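Local coordinates for FMN-binding protein (Syntrophomonas wolfei subsp. wolfei, PDB 3IN6) that binds flavin mononucleotide and is a flavoprotein of unassigned reaction, at residues S103-E108 with L129-V134. Residues are numbered along the deposited sequence; the frame is centred on the assembly and turned at random.
Sequences SADLQE and LKNCLV
The carboxylate of Asp105 receives Asn131 ND2 at its edge and the methyl CD2 of Leu133 over one face, 4.0 Å from OD1; Gln107 NE2 sits obliquely above the ND2 end of the Asn131 amide, 3.1 Å from ND2, two donors side by side and not a hydrogen bond. These groups flank an antiparallel strand pair that carries a classic beta bulge, Ser103 and Ala104 opposite Val134, in a sheet consistent with the split-barrel fold of FMN-binding proteins. The side chain of Lys130 lies close to Gly66, an FMN-binding residue, and about 7 Å from the bound FMN, so the pair borders the flavin pocket. Asn131 ND2 donates to the syn lone pair of Asp105 OD1 at 2.7 Å. The bond is somewhat bent, with the two planes turned 51° apart. Asp105 reaches its partner because CG stands anti to the backbone N (chi1 176°). Its other oxygen, OD2, is held by Tyr71 and Lys75 of helix 68-77, while Asn131 OD1 takes a bond from Arg64 on the next strand. Replacing Asp105 by alanine is likely to leave the Asn131 ND2 donor and the Tyr71 hydroxyl each short of a partner, and the Lys75 charge without its mate. Gln107, bent at chi2, gives its NE2 hydrogen to Lys130 O at 2.9 Å, in the carbonyl plane and on a lone pair, a side-chain bond to the backbone just past the end of strand 92-106. The other side of the pair is apolar: Ala104 CB meets Val134 CB at 3.8 Å, and Leu106 CD1 crosses to Val134 CG2, with helix 110-120 touching Val134 and Cys132 there. At the bulge Val134 O is gripped twice, by Ser103 N at 2.7 Å and Ala104 N at 3.1 Å.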
loop_
_atom_site.group_PDB
_atom_site.type_symbol
_atom_site.label_atom_id
_atom_site.label_comp_id
_atom_site.label_asym_id
_atom_site.label_seq_id
_atom_site.Cartn_x
_atom_site.Cartn_y
_atom_site.Cartn_z
ATOM N N SER A 103 3.197 -9.921 16.049
ATOM C CA SER A 103 3.684 -10.743 17.147
ATOM C C SER A 103 2.926 -10.500 18.430
ATOM O O SER A 103 2.681 -11.433 19.191
ATOM C CB SER A 103 5.147 -10.453 17.431
ATOM O OG SER A 103 5.927 -10.827 16.329
ATOM N N ALA A 104 2.589 -9.243 18.683
ATOM C CA ALA A 104 1.931 -8.877 19.926
ATOM C C ALA A 104 1.056 -7.646 19.766
ATOM O O ALA A 104 1.297 -6.811 18.913
ATOM C CB ALA A 104 2.978 -8.643 21.007
ATOM N N ASP A 105 0.019 -7.595 20.591
ATOM C CA ASP A 105 -0.940 -6.510 20.672
ATOM C C ASP A 105 -0.958 -6.172 22.163
ATOM O O ASP A 105 -1.592 -6.876 22.959
ATOM C CB ASP A 105 -2.294 -7.020 20.193
ATOM C CG ASP A 105 -3.398 -6.003 20.326
ATOM O OD1 ASP A 105 -3.154 -4.877 20.812
ATOM O OD2 ASP A 105 -4.524 -6.344 19.921
ATOM N N LEU A 106 -0.260 -5.109 22.550
ATOM C CA LEU A 106 -0.084 -4.814 23.969
ATOM C C LEU A 106 -0.610 -3.454 24.448
ATOM O O LEU A 106 -0.670 -2.485 23.683
ATOM C CB LEU A 106 1.406 -4.947 24.290
ATOM C CG LEU A 106 2.036 -6.289 23.899
ATOM C CD1 LEU A 106 3.540 -6.216 23.970
ATOM C CD2 LEU A 106 1.502 -7.422 24.791
ATOM N N GLN A 107 -0.989 -3.415 25.728
ATOM C CA GLN A 107 -1.491 -2.205 26.394
ATOM C C GLN A 107 -0.524 -1.668 27.453
ATOM O O GLN A 107 -0.779 -0.633 28.043
ATOM C CB GLN A 107 -2.873 -2.450 27.026
ATOM C CG GLN A 107 -4.047 -2.368 26.053
ATOM C CD GLN A 107 -3.987 -3.417 24.973
ATOM O OE1 GLN A 107 -3.662 -4.570 25.241
ATOM N NE2 GLN A 107 -4.306 -3.029 23.738
ATOM N N GLU A 108 0.587 -2.360 27.677
ATOM C CA GLU A 108 1.597 -1.928 28.642
ATOM C C GLU A 108 2.936 -2.578 28.313
ATOM O O GLU A 108 3.004 -3.430 27.443
ATOM C CB GLU A 108 1.168 -2.316 30.057
ATOM C CG GLU A 108 0.951 -3.813 30.252
ATOM C CD GLU A 108 0.500 -4.163 31.652
ATOM O OE1 GLU A 108 -0.291 -3.396 32.245
ATOM O OE2 GLU A 108 0.925 -5.222 32.160
ATOM N N LEU A 129 -3.910 6.152 22.678
ATOM C CA LEU A 129 -3.208 4.952 22.253
ATOM C C LEU A 129 -4.007 3.726 22.706
ATOM O O LEU A 129 -4.016 3.373 23.896
ATOM C CB LEU A 129 -1.807 4.943 22.871
ATOM C CG LEU A 129 -0.798 3.901 22.406
ATOM C CD1 LEU A 129 -0.446 4.147 20.956
ATOM C CD2 LEU A 129 0.449 3.970 23.270
ATOM N N LYS A 130 -4.690 3.088 21.755
ATOM C CA LYS A 130 -5.513 1.897 22.046
ATOM C C LYS A 130 -4.692 0.599 22.114
ATOM O O LYS A 130 -5.021 -0.327 22.867
ATOM C CB LYS A 130 -6.640 1.765 21.011
ATOM C CG LYS A 130 -7.661 2.907 21.078
ATOM C CD LYS A 130 -8.791 2.765 20.059
ATOM C CE LYS A 130 -8.261 2.845 18.640
ATOM N NZ LYS A 130 -9.337 2.910 17.594
ATOM N N ASN A 131 -3.637 0.524 21.310
ATOM C CA ASN A 131 -2.780 -0.645 21.290
ATOM C C ASN A 131 -1.376 -0.280 20.842
ATOM O O ASN A 131 -1.174 0.672 20.074
ATOM C CB ASN A 131 -3.246 -1.710 20.260
ATOM C CG ASN A 131 -4.756 -1.942 20.232
ATOM O OD1 ASN A 131 -5.500 -1.158 19.645
ATOM N ND2 ASN A 131 -5.198 -3.069 20.791
ATOM N N CYS A 132 -0.412 -1.052 21.321
ATOM C CA CYS A 132 0.917 -1.000 20.772
ATOM C C CYS A 132 0.987 -2.307 19.977
ATOM O O CYS A 132 0.810 -3.388 20.545
ATOM C CB CYS A 132 1.998 -0.958 21.839
ATOM S SG CYS A 132 3.614 -1.032 21.052
ATOM N N LEU A 133 1.161 -2.209 18.665
ATOM C CA LEU A 133 1.260 -3.389 17.842
ATOM C C LEU A 133 2.733 -3.717 17.673
ATOM O O LEU A 133 3.528 -2.845 17.320
ATOM C CB LEU A 133 0.591 -3.184 16.477
ATOM C CG LEU A 133 -0.894 -2.832 16.508
ATOM C CD1 LEU A 133 -1.369 -2.614 15.091
ATOM C CD2 LEU A 133 -1.715 -3.909 17.233
ATOM N N VAL A 134 3.097 -4.969 17.935
ATOM C CA VAL A 134 4.483 -5.379 17.812
ATOM C C VAL A 134 4.590 -6.302 16.624
ATOM O O VAL A 134 3.917 -7.338 16.591
ATOM C CB VAL A 134 4.981 -6.081 19.095
ATOM C CG1 VAL A 134 6.473 -6.374 18.989
ATOM C CG2 VAL A 134 4.672 -5.207 20.338
#